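Local coordinates for Serine/threonine-protein kinase-like protein ACR4 (Arabidopsis thaliana, PDB 7A0J), which serves as a receptor kinase that, with the peptide CLE40, controls formative cell divisions in root meristems, this chain being its extracellular β-propeller part, at residues Glu231-Val236 and Val254-Phe259; Asp55-Gly60 and Ile77-Pro82; Val30-Asn35 and Met291-Trp296; Gln83-Gly88 and Asp124-Asn129. All blocks are in the same frame, centred on the assembly; numbering follows the deposited sequence.

Contact 1. Residues Glu231-Val236 and Val254-Phe259; sequences EPLLAV and VCWGFF
L233 and W256 approach each other from opposite directions at the junction of the sixth blade of the seven-repeat β-propeller with the fifth. L233 lies just before the corner that the chain turns at L234, and its backbone pairs there with S200 of the fifth repeat; V236 lies after the corner, on the strand flanking 242-247, and W256 is on the strand 253-257 at the other side of that middle strand. The indole reaches out with the far corner of its six-membered ring, where CH2 meets CD1 of L233 at 4.0 Å. In W256, CG sits between the backbone N and the carbonyl carbon (chi1 66°), which turns the indole toward L233 and V236. L233 has CG beside its own backbone N (chi1 -62°), and its CD1 branch rather than CD2 does the touching. The same residues face the fifth blade: L233 and V236 both pack on V202, and W256 on C192 and C204, which makes the indole a filler between two blades. C255, beside it, is held to C244 by a disulfide. V236 completes the patch, its CG2 also turned to CH2 of W256, at 4.4 Å.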
loop_
_atom_site.group_PDB
_atom_site.type_symbol
_atom_site.label_atom_id
_atom_site.label_comp_id
_atom_site.label_asym_id
_atom_site.label_seq_id
_atom_site.Cartn_x
_atom_site.Cartn_y
_atom_site.Cartn_z
ATOM N N GLU A 231 6.657 9.672 -19.124
ATOM C CA GLU A 231 6.939 10.900 -18.332
ATOM C C GLU A 231 7.436 10.509 -16.943
ATOM O O GLU A 231 7.036 9.473 -16.412
ATOM C CB GLU A 231 5.686 11.774 -18.213
ATOM C CG GLU A 231 5.190 12.331 -19.538
ATOM C CD GLU A 231 4.301 11.406 -20.357
ATOM O OE1 GLU A 231 3.640 10.533 -19.762
ATOM O OE2 GLU A 231 4.274 11.563 -21.593
ATOM N N PRO A 232 8.319 11.317 -16.309
ATOM C CA PRO A 232 8.709 11.089 -14.916
ATOM C C PRO A 232 7.490 11.099 -13.979
ATOM O O PRO A 232 6.653 11.971 -14.131
ATOM C CB PRO A 232 9.642 12.266 -14.587
ATOM C CG PRO A 232 10.132 12.756 -15.936
ATOM C CD PRO A 232 8.989 12.489 -16.893
ATOM N N LEU A 233 7.414 10.132 -13.058
ATOM C CA LEU A 233 6.322 10.009 -12.053
ATOM C C LEU A 233 6.874 10.297 -10.652
ATOM O O LEU A 233 8.028 9.911 -10.383
ATOM C CB LEU A 233 5.722 8.599 -12.117
ATOM C CG LEU A 233 5.067 8.198 -13.439
ATOM C CD1 LEU A 233 4.222 6.946 -13.253
ATOM C CD2 LEU A 233 4.216 9.323 -14.009
ATOM N N LEU A 234 6.071 10.951 -9.804
ATOM C CA LEU A 234 6.371 11.210 -8.368
ATOM C C LEU A 234 5.885 10.029 -7.521
ATOM O O LEU A 234 6.586 9.668 -6.558
ATOM C CB LEU A 234 5.681 12.504 -7.921
ATOM C CG LEU A 234 6.356 13.802 -8.359
ATOM C CD1 LEU A 234 5.425 14.988 -8.146
ATOM C CD2 LEU A 234 7.671 14.017 -7.623
ATOM N N ALA A 235 4.719 9.470 -7.861
ATOM C CA ALA A 235 4.063 8.359 -7.132
ATOM C C ALA A 235 3.439 7.375 -8.125
ATOM O O ALA A 235 3.111 7.786 -9.256
ATOM C CB ALA A 235 3.025 8.908 -6.186
ATOM N N VAL A 236 3.286 6.118 -7.703
ATOM C CA VAL A 236 2.583 5.044 -8.463
ATOM C C VAL A 236 1.775 4.202 -7.468
ATOM O O VAL A 236 2.236 4.027 -6.322
ATOM C CB VAL A 236 3.575 4.193 -9.282
ATOM C CG1 VAL A 236 4.644 3.554 -8.408
ATOM C CG2 VAL A 236 2.862 3.139 -10.119
ATOM N N VAL A 254 -2.553 9.852 -14.103
ATOM C CA VAL A 254 -2.631 9.021 -15.342
ATOM C C VAL A 254 -2.734 7.556 -14.909
ATOM O O VAL A 254 -1.991 7.163 -13.988
ATOM C CB VAL A 254 -1.429 9.272 -16.278
ATOM C CG1 VAL A 254 -0.093 9.079 -15.576
ATOM C CG2 VAL A 254 -1.501 8.419 -17.537
ATOM N N CYS A 255 -3.644 6.799 -15.530
ATOM C CA CYS A 255 -3.889 5.357 -15.257
ATOM C C CYS A 255 -3.733 4.548 -16.548
ATOM O O CYS A 255 -3.941 5.116 -17.636
ATOM C CB CYS A 255 -5.272 5.136 -14.654
ATOM S SG CYS A 255 -5.525 6.030 -13.099
ATOM N N TRP A 256 -3.373 3.270 -16.414
ATOM C CA TRP A 256 -3.137 2.326 -17.538
ATOM C C TRP A 256 -3.321 0.888 -17.041
ATOM O O TRP A 256 -3.211 0.670 -15.820
ATOM C CB TRP A 256 -1.737 2.550 -18.127
ATOM C CG TRP A 256 -0.627 2.216 -17.179
ATOM C CD1 TRP A 256 0.037 1.028 -17.081
ATOM C CD2 TRP A 256 -0.053 3.077 -16.179
ATOM N NE1 TRP A 256 0.983 1.090 -16.094
ATOM C CE2 TRP A 256 0.953 2.335 -15.523
ATOM C CE3 TRP A 256 -0.288 4.397 -15.773
ATOM C CZ2 TRP A 256 1.718 2.871 -14.489
ATOM C CZ3 TRP A 256 0.471 4.926 -14.752
ATOM C CH2 TRP A 256 1.459 4.170 -14.119
ATOM N N GLY A 257 -3.588 -0.049 -17.958
ATOM C CA GLY A 257 -3.696 -1.493 -17.671
ATOM C C GLY A 257 -4.802 -2.153 -18.474
ATOM O O GLY A 257 -5.148 -1.624 -19.550
ATOM N N PHE A 258 -5.325 -3.276 -17.970
ATOM C CA PHE A 258 -6.419 -4.073 -18.588
ATOM C C PHE A 258 -7.758 -3.356 -18.376
ATOM O O PHE A 258 -8.573 -3.316 -19.318
ATOM N N PHE A 259 -7.972 -2.816 -17.171
ATOM C CA PHE A 259 -9.189 -2.059 -16.773
ATOM C C PHE A 259 -9.128 -0.645 -17.361
ATOM O O PHE A 259 -9.366 -0.523 -18.580
#

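Contact 2. Residues Asp55-Gly60 and Ile77-Pro82; sequences DGFMCG and IQMGVP
F57, which meets I77 and M79 with its side chain, has its carbonyl O hydrogen-bonded to OG of S10, a tie from the second blade of the propeller to the edge strand 7-10 of the first. Its ring forms a flat floor for the loop 77-82, which follows the third strand of the same blade. The methyl CD1 of I77 stands almost exactly over the middle of that ring, 3.2 Å from the centroid of F57 and 6° off the ring normal, a close CH-pi contact. The side chains cross at about a right angle, and CD1 has all six ring carbons within reach, with CG of F57 the nearest at 3.4 Å. The chi2 of I77, 147°, departs from a staggered value, in keeping with tight packing of this methyl. M79 meets the base of the side chain, at CB; bent at both chi2 and chi3, its chain curls back until CE lies 3.6 Å from CB of F57, with SD a little farther off at 3.9 Å. With an alanine in place of F57, CD1 of I77 would lose the face it rests on, and the gap so opened would probably let the loop shift. M79 also packs on C70, disulfide partner of C59, while Q78 and P82 lean on W126 of the next blade. The grip on the loop across this contact is therefore wholly apolar, relying on shape and on a buried aromatic face rather than on directional bonds.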
loop_
_atom_site.group_PDB
_atom_site.type_symbol
_atom_site.label_atom_id
_atom_site.label_comp_id
_atom_site.label_asym_id
_atom_site.label_seq_id
_atom_site.Cartn_x
_atom_site.Cartn_y
_atom_site.Cartn_z
ATOM N N ASP A 55 -9.165 -6.484 1.601
ATOM C CA ASP A 55 -10.584 -6.886 1.422
ATOM C C ASP A 55 -11.244 -6.996 2.803
ATOM O O ASP A 55 -10.968 -7.982 3.512
ATOM C CB ASP A 55 -10.696 -8.190 0.628
ATOM C CG ASP A 55 -12.109 -8.495 0.161
ATOM O OD1 ASP A 55 -13.056 -8.150 0.894
ATOM O OD2 ASP A 55 -12.250 -9.068 -0.934
ATOM N N GLY A 56 -12.074 -6.009 3.159
ATOM C CA GLY A 56 -12.918 -6.015 4.370
ATOM C C GLY A 56 -12.225 -5.420 5.586
ATOM O O GLY A 56 -12.852 -5.408 6.661
ATOM N N PHE A 57 -10.987 -4.930 5.453
ATOM C CA PHE A 57 -10.195 -4.426 6.606
ATOM C C PHE A 57 -9.260 -3.288 6.185
ATOM O O PHE A 57 -8.763 -3.279 5.044
ATOM C CB PHE A 57 -9.409 -5.570 7.252
ATOM C CG PHE A 57 -8.335 -6.164 6.379
ATOM C CD1 PHE A 57 -8.604 -7.240 5.549
ATOM C CD2 PHE A 57 -7.050 -5.647 6.391
ATOM C CE1 PHE A 57 -7.612 -7.781 4.747
ATOM C CE2 PHE A 57 -6.058 -6.188 5.587
ATOM C CZ PHE A 57 -6.340 -7.255 4.768
ATOM N N MET A 58 -9.054 -2.350 7.110
ATOM C CA MET A 58 -8.007 -1.298 7.071
ATOM C C MET A 58 -7.002 -1.610 8.185
ATOM O O MET A 58 -7.453 -2.032 9.271
ATOM C CB MET A 58 -8.631 0.086 7.297
ATOM C CG MET A 58 -7.635 1.231 7.313
ATOM S SD MET A 58 -6.631 1.349 5.812
ATOM C CE MET A 58 -7.876 1.674 4.564
ATOM N N CYS A 59 -5.701 -1.467 7.909
ATOM C CA CYS A 59 -4.635 -1.622 8.938
ATOM C C CYS A 59 -3.751 -0.373 8.959
ATOM O O CYS A 59 -3.717 0.355 7.949
ATOM C CB CYS A 59 -3.766 -2.856 8.722
ATOM S SG CYS A 59 -4.696 -4.398 8.526
ATOM N N GLY A 60 -3.094 -0.151 10.095
ATOM C CA GLY A 60 -2.140 0.950 10.304
ATOM C C GLY A 60 -0.993 0.512 11.194
ATOM O O GLY A 60 -1.176 -0.451 11.967
ATOM N N ILE A 77 -8.500 -12.780 7.985
ATOM C CA ILE A 77 -7.555 -12.251 9.018
ATOM C C ILE A 77 -8.337 -11.763 10.242
ATOM O O ILE A 77 -9.526 -11.414 10.099
ATOM C CB ILE A 77 -6.647 -11.132 8.465
ATOM C CG1 ILE A 77 -7.441 -9.935 7.936
ATOM C CG2 ILE A 77 -5.682 -11.668 7.418
ATOM C CD1 ILE A 77 -6.738 -8.613 8.137
ATOM N N GLN A 78 -7.658 -11.731 11.393
ATOM C CA GLN A 78 -8.189 -11.202 12.678
ATOM C C GLN A 78 -7.917 -9.693 12.740
ATOM O O GLN A 78 -6.903 -9.260 12.156
ATOM C CB GLN A 78 -7.572 -11.943 13.870
ATOM C CG GLN A 78 -6.056 -11.806 14.002
ATOM C CD GLN A 78 -5.269 -12.835 13.225
ATOM O OE1 GLN A 78 -5.820 -13.756 12.625
ATOM N NE2 GLN A 78 -3.956 -12.679 13.225
ATOM N N MET A 79 -8.792 -8.944 13.416
ATOM C CA MET A 79 -8.672 -7.472 13.597
ATOM C C MET A 79 -7.845 -7.178 14.856
ATOM O O MET A 79 -7.476 -8.135 15.564
ATOM C CB MET A 79 -10.055 -6.825 13.707
ATOM C CG MET A 79 -10.912 -7.006 12.463
ATOM S SD MET A 79 -10.207 -6.229 10.979
ATOM C CE MET A 79 -9.315 -7.603 10.253
ATOM N N GLY A 80 -7.556 -5.898 15.110
ATOM C CA GLY A 80 -6.648 -5.447 16.180
ATOM C C GLY A 80 -5.208 -5.809 15.865
ATOM O O GLY A 80 -4.882 -5.935 14.669
ATOM N N VAL A 81 -4.376 -5.984 16.896
ATOM C CA VAL A 81 -2.956 -6.426 16.756
ATOM C C VAL A 81 -2.971 -7.915 16.420
ATOM O O VAL A 81 -3.426 -8.725 17.227
ATOM C CB VAL A 81 -2.131 -6.127 18.023
ATOM C CG1 VAL A 81 -0.698 -6.621 17.898
ATOM C CG2 VAL A 81 -2.154 -4.645 18.373
ATOM N N PRO A 82 -2.477 -8.323 15.227
ATOM C CA PRO A 82 -2.642 -9.698 14.752
ATOM C C PRO A 82 -1.795 -10.706 15.540
ATOM O O PRO A 82 -0.650 -10.409 15.812
ATOM C CB PRO A 82 -2.166 -9.629 13.293
ATOM C CG PRO A 82 -1.164 -8.497 13.291
ATOM C CD PRO A 82 -1.726 -7.490 14.274
#

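Contact 3. Residues Val30-Asn35 and Met291-Trp296; sequences VCYGSN and MSPVCW
Y32, P293 and M291 carry most of the surface hidden where the first and seventh blades of the propeller meet, the seam at which the two ends of the circle come together. Y32 stands on the outermost strand 29-33 of the first blade and lays its ring along the chain leading into the strand 294-297 of the seventh. Backbone rather than side chain covers the ring: CA of S292 lies over its centre, 4.1 Å from the centroid of Y32 and 6° off the normal, a CH-pi contact. P293 crosses the root of the tyrosine obliquely, its CD reaching 3.7 Å from CD2 of Y32 and 3.8 Å from CB, and it touches F18 on the neighbouring strand as well. At the other end, the carbonyl O of M291 hovers 3.6 Å from OH of Y32, a proximity too long to count as a hydrogen bond, while the CB of M291 is directed away from Y32. CG of Y32 stands opposite its carbonyl carbon (chi1 -54°), which lays the ring against the extended chain 291-293. Were Y32 a serine, CA of S292 and CD of P293 would probably be left facing a gap at the seam. Much of this contact lies at the surface, and its chemistry is dispersion and CH-pi attraction between an aromatic plate and a proline-bearing chain, adding to what closes the ring of blades without any polar bond between the two segments.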
loop_
_atom_site.group_PDB
_atom_site.type_symbol
_atom_site.label_atom_id
_atom_site.label_comp_id
_atom_site.label_asym_id
_atom_site.label_seq_id
_atom_site.Cartn_x
_atom_site.Cartn_y
_atom_site.Cartn_z
ATOM N N VAL A 30 -8.885 9.326 9.675
ATOM C CA VAL A 30 -10.290 9.597 9.255
ATOM C C VAL A 30 -10.587 8.672 8.071
ATOM O O VAL A 30 -9.713 8.554 7.188
ATOM C CB VAL A 30 -10.499 11.081 8.892
ATOM C CG1 VAL A 30 -11.890 11.344 8.335
ATOM C CG2 VAL A 30 -10.221 11.993 10.078
ATOM N N CYS A 31 -11.752 8.020 8.078
ATOM C CA CYS A 31 -12.195 7.074 7.020
ATOM C C CYS A 31 -13.524 7.545 6.424
ATOM O O CYS A 31 -14.316 8.174 7.154
ATOM C CB CYS A 31 -12.328 5.653 7.558
ATOM S SG CYS A 31 -10.768 4.967 8.171
ATOM N N TYR A 32 -13.730 7.262 5.137
ATOM C CA TYR A 32 -14.982 7.515 4.380
ATOM C C TYR A 32 -15.274 6.303 3.492
ATOM O O TYR A 32 -14.341 5.848 2.809
ATOM C CB TYR A 32 -14.858 8.763 3.505
ATOM C CG TYR A 32 -14.441 10.020 4.223
ATOM C CD1 TYR A 32 -15.351 10.752 4.967
ATOM C CD2 TYR A 32 -13.138 10.488 4.149
ATOM C CE1 TYR A 32 -14.979 11.914 5.623
ATOM C CE2 TYR A 32 -12.750 11.651 4.795
ATOM C CZ TYR A 32 -13.675 12.366 5.537
ATOM O OH TYR A 32 -13.305 13.512 6.180
ATOM N N GLY A 33 -16.516 5.810 3.491
ATOM C CA GLY A 33 -16.948 4.749 2.563
ATOM C C GLY A 33 -18.042 3.857 3.122
ATOM O O GLY A 33 -18.488 4.084 4.263
ATOM N N SER A 34 -18.414 2.837 2.344
ATOM C CA SER A 34 -19.657 2.037 2.492
ATOM C C SER A 34 -19.446 0.806 3.385
ATOM O O SER A 34 -20.451 0.152 3.689
ATOM C CB SER A 34 -20.183 1.646 1.133
ATOM O OG SER A 34 -19.176 1.003 0.367
ATOM N N ASN A 35 -18.209 0.487 3.788
ATOM C CA ASN A 35 -17.929 -0.621 4.746
ATOM C C ASN A 35 -18.095 -0.080 6.170
ATOM O O ASN A 35 -17.157 0.566 6.678
ATOM C CB ASN A 35 -16.559 -1.274 4.529
ATOM C CG ASN A 35 -16.385 -2.551 5.330
ATOM O OD1 ASN A 35 -16.796 -2.625 6.484
ATOM N ND2 ASN A 35 -15.772 -3.561 4.733
ATOM N N MET A 291 -13.197 17.109 3.862
ATOM C CA MET A 291 -14.033 16.682 2.706
ATOM C C MET A 291 -13.848 15.181 2.450
ATOM O O MET A 291 -12.792 14.637 2.830
ATOM C CB MET A 291 -13.659 17.459 1.438
ATOM C CG MET A 291 -12.283 17.120 0.885
ATOM S SD MET A 291 -11.873 18.072 -0.601
ATOM C CE MET A 291 -11.836 19.732 0.074
ATOM N N SER A 292 -14.839 14.550 1.813
ATOM C CA SER A 292 -14.782 13.143 1.336
ATOM C C SER A 292 -13.837 13.072 0.138
ATOM O O SER A 292 -13.638 14.065 -0.555
ATOM C CB SER A 292 -16.162 12.618 1.019
ATOM O OG SER A 292 -16.748 13.325 -0.063
ATOM N N PRO A 293 -13.219 11.902 -0.143
ATOM C CA PRO A 293 -12.141 11.826 -1.132
ATOM C C PRO A 293 -12.623 11.881 -2.591
ATOM O O PRO A 293 -13.755 11.514 -2.857
ATOM C CB PRO A 293 -11.495 10.469 -0.822
ATOM C CG PRO A 293 -12.640 9.630 -0.298
ATOM C CD PRO A 293 -13.518 10.598 0.468
ATOM N N VAL A 294 -11.745 12.337 -3.489
ATOM C CA VAL A 294 -11.964 12.343 -4.967
ATOM C C VAL A 294 -11.558 10.965 -5.503
ATOM O O VAL A 294 -10.346 10.686 -5.546
ATOM C CB VAL A 294 -11.179 13.474 -5.658
ATOM C CG1 VAL A 294 -11.453 13.513 -7.154
ATOM C CG2 VAL A 294 -11.460 14.830 -5.028
ATOM N N CYS A 295 -12.536 10.138 -5.883
ATOM C CA CYS A 295 -12.332 8.730 -6.315
ATOM C C CYS A 295 -13.039 8.476 -7.647
ATOM O O CYS A 295 -14.074 9.119 -7.907
ATOM C CB CYS A 295 -12.840 7.748 -5.267
ATOM S SG CYS A 295 -12.167 8.062 -3.616
ATOM N N TRP A 296 -12.482 7.565 -8.448
ATOM C CA TRP A 296 -13.014 7.149 -9.771
ATOM C C TRP A 296 -12.785 5.648 -9.970
ATOM O O TRP A 296 -11.761 5.131 -9.475
ATOM C CB TRP A 296 -12.398 8.001 -10.889
ATOM C CG TRP A 296 -10.935 7.777 -11.119
ATOM C CD1 TRP A 296 -10.357 6.920 -12.011
ATOM C CD2 TRP A 296 -9.853 8.451 -10.452
ATOM N NE1 TRP A 296 -8.992 7.009 -11.936
ATOM C CE2 TRP A 296 -8.653 7.941 -10.991
ATOM C CE3 TRP A 296 -9.781 9.426 -9.449
ATOM C CZ2 TRP A 296 -7.401 8.376 -10.560
ATOM C CZ3 TRP A 296 -8.542 9.856 -9.024
ATOM C CH2 TRP A 296 -7.369 9.336 -9.574
#

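Contact 4. Residues Gln83-Gly88 and Asp124-Asn129; sequences QPMTKG and DCWGYN
The loop around P84, entered through a cis peptide bond, passes the strand 124-127 with the CA atoms of Q83 and W126 7.9 Å apart, too far for backbone pairing, so the indole of W126 spans the interval. This is a blade-to-blade junction of the β-propeller, the loop after the second blade being met by the third. NE1 of W126 gives its hydrogen to the carbonyl O of P84 at 3.0 Å and nearly straight (170°); the oxygen lies in the indole plane, whereas the donor sits above the carbonyl plane, 36° out of it. Next to it, CD1 of W126 comes within 3.4 Å of the carbonyl O of Q83, and CD of P84 passes the same CD1 at 4.0 Å. The loop is braced from within: the backbone N of M85 donates to OE1 of Q83 at 3.0 Å, which probably helps to hold the carbonyl of P84 in place. W126 packs on P68 as well, a residue of the second repeat. M85 extends with CG opposite its backbone N, then bends at chi2 and chi3 and crosses the indole at about a right angle, bringing CE to 3.8 Å from CZ2 of W126.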
loop_
_atom_site.group_PDB
_atom_site.type_symbol
_atom_site.label_atom_id
_atom_site.label_comp_id
_atom_site.label_asym_id
_atom_site.label_seq_id
_atom_site.Cartn_x
_atom_site.Cartn_y
_atom_site.Cartn_z
ATOM N N GLN A 83 -2.387 -11.856 15.880
ATOM C CA GLN A 83 -1.704 -13.015 16.517
ATOM C C GLN A 83 -1.365 -14.038 15.434
ATOM O O GLN A 83 -2.096 -14.151 14.454
ATOM C CB GLN A 83 -2.598 -13.632 17.595
ATOM C CG GLN A 83 -2.769 -12.758 18.830
ATOM C CD GLN A 83 -1.483 -12.570 19.600
ATOM O OE1 GLN A 83 -0.637 -13.456 19.659
ATOM N NE2 GLN A 83 -1.321 -11.397 20.189
ATOM N N PRO A 84 -0.264 -14.817 15.557
ATOM C CA PRO A 84 0.673 -14.717 16.679
ATOM C C PRO A 84 1.512 -13.429 16.660
ATOM O O PRO A 84 1.985 -13.049 15.607
ATOM C CB PRO A 84 1.606 -15.930 16.511
ATOM C CG PRO A 84 0.929 -16.811 15.477
ATOM C CD PRO A 84 0.137 -15.861 14.604
ATOM N N MET A 85 1.672 -12.799 17.827
ATOM C CA MET A 85 2.497 -11.578 18.029
ATOM C C MET A 85 3.396 -11.791 19.249
ATOM O O MET A 85 2.875 -12.228 20.295
ATOM C CB MET A 85 1.609 -10.350 18.257
ATOM C CG MET A 85 2.375 -9.054 18.478
ATOM S SD MET A 85 3.371 -8.561 17.046
ATOM C CE MET A 85 2.088 -8.114 15.876
ATOM N N THR A 86 4.694 -11.511 19.106
ATOM C CA THR A 86 5.672 -11.460 20.223
ATOM C C THR A 86 5.419 -10.169 21.009
ATOM O O THR A 86 5.343 -9.101 20.369
ATOM C CB THR A 86 7.111 -11.573 19.703
ATOM O OG1 THR A 86 7.237 -12.846 19.069
ATOM C CG2 THR A 86 8.156 -11.439 20.789
ATOM N N LYS A 87 5.268 -10.273 22.333
ATOM C CA LYS A 87 5.047 -9.119 23.248
ATOM C C LYS A 87 6.222 -8.142 23.108
ATOM O O LYS A 87 7.377 -8.596 23.209
ATOM C CB LYS A 87 4.898 -9.601 24.695
ATOM C CG LYS A 87 4.524 -8.520 25.700
ATOM C CD LYS A 87 4.218 -9.057 27.082
ATOM C CE LYS A 87 4.152 -7.970 28.133
ATOM N NZ LYS A 87 3.468 -8.431 29.365
ATOM N N GLY A 88 5.929 -6.862 22.856
ATOM C CA GLY A 88 6.930 -5.781 22.752
ATOM C C GLY A 88 7.573 -5.689 21.374
ATOM O O GLY A 88 8.447 -4.818 21.203
ATOM N N ASP A 124 7.223 -10.625 9.097
ATOM C CA ASP A 124 6.091 -11.427 9.630
ATOM C C ASP A 124 4.842 -11.124 8.798
ATOM O O ASP A 124 4.534 -9.929 8.615
ATOM C CB ASP A 124 5.833 -11.116 11.105
ATOM C CG ASP A 124 7.034 -11.365 11.997
ATOM O OD1 ASP A 124 7.649 -12.437 11.855
ATOM O OD2 ASP A 124 7.347 -10.481 12.818
ATOM N N CYS A 125 4.160 -12.164 8.316
ATOM C CA CYS A 125 2.900 -12.054 7.535
ATOM C C CYS A 125 1.795 -12.856 8.234
ATOM O O CYS A 125 2.111 -13.897 8.839
ATOM C CB CYS A 125 3.107 -12.506 6.094
ATOM S SG CYS A 125 4.407 -11.572 5.241
ATOM N N TRP A 126 0.556 -12.356 8.165
ATOM C CA TRP A 126 -0.670 -12.979 8.735
ATOM C C TRP A 126 -1.748 -13.066 7.651
ATOM O O TRP A 126 -1.878 -12.098 6.879
ATOM C CB TRP A 126 -1.185 -12.166 9.930
ATOM C CG TRP A 126 -0.189 -11.957 11.027
ATOM C CD1 TRP A 126 -0.018 -12.731 12.137
ATOM C CD2 TRP A 126 0.762 -10.882 11.136
ATOM N NE1 TRP A 126 0.978 -12.218 12.923
ATOM C CE2 TRP A 126 1.476 -11.086 12.336
ATOM C CE3 TRP A 126 1.084 -9.776 10.341
ATOM C CZ2 TRP A 126 2.487 -10.223 12.757
ATOM C CZ3 TRP A 126 2.083 -8.925 10.756
ATOM C CH2 TRP A 126 2.773 -9.147 11.950
ATOM N N GLY A 127 -2.498 -14.172 7.613
ATOM C CA GLY A 127 -3.731 -14.303 6.813
ATOM C C GLY A 127 -3.852 -15.649 6.126
ATOM O O GLY A 127 -3.189 -16.603 6.574
ATOM N N TYR A 128 -4.685 -15.709 5.081
ATOM C CA TYR A 128 -5.004 -16.926 4.287
ATOM C C TYR A 128 -3.735 -17.437 3.594
ATOM O O TYR A 128 -3.234 -16.754 2.677
ATOM C CB TYR A 128 -6.100 -16.624 3.261
ATOM N N ASN A 129 -3.235 -18.594 4.044
ATOM C CA ASN A 129 -2.108 -19.348 3.429
ATOM C C ASN A 129 -0.843 -18.479 3.398
ATOM O O ASN A 129 -0.064 -18.612 2.431
ATOM C CB ASN A 129 -2.472 -19.846 2.028
#

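How the contacts relate
Contacts 1 and 2 are buried: contact 2 joins two parts of the second blade, and contact 1 packs parts of the sixth repeat together where it borders the fifth. Contact 4 is partly buried and contact 3 lies at the surface, and these two join neighbouring blades. Contacts 1, 3 and 4 each depend on the aromatic residue between a disulfide cysteine and a glycine, W256, Y32 and W126, used differently: an apolar ring corner, a plate under backbone, and a hydrogen-bond donor. Contact 4 alone has a polar bond across its segments. Contacts 2 and 4 share one loop, between strands 68-72 and 91-96. Contacts 1 and 3 touch where C255 SG lies 3.8 Å from W296 NE1.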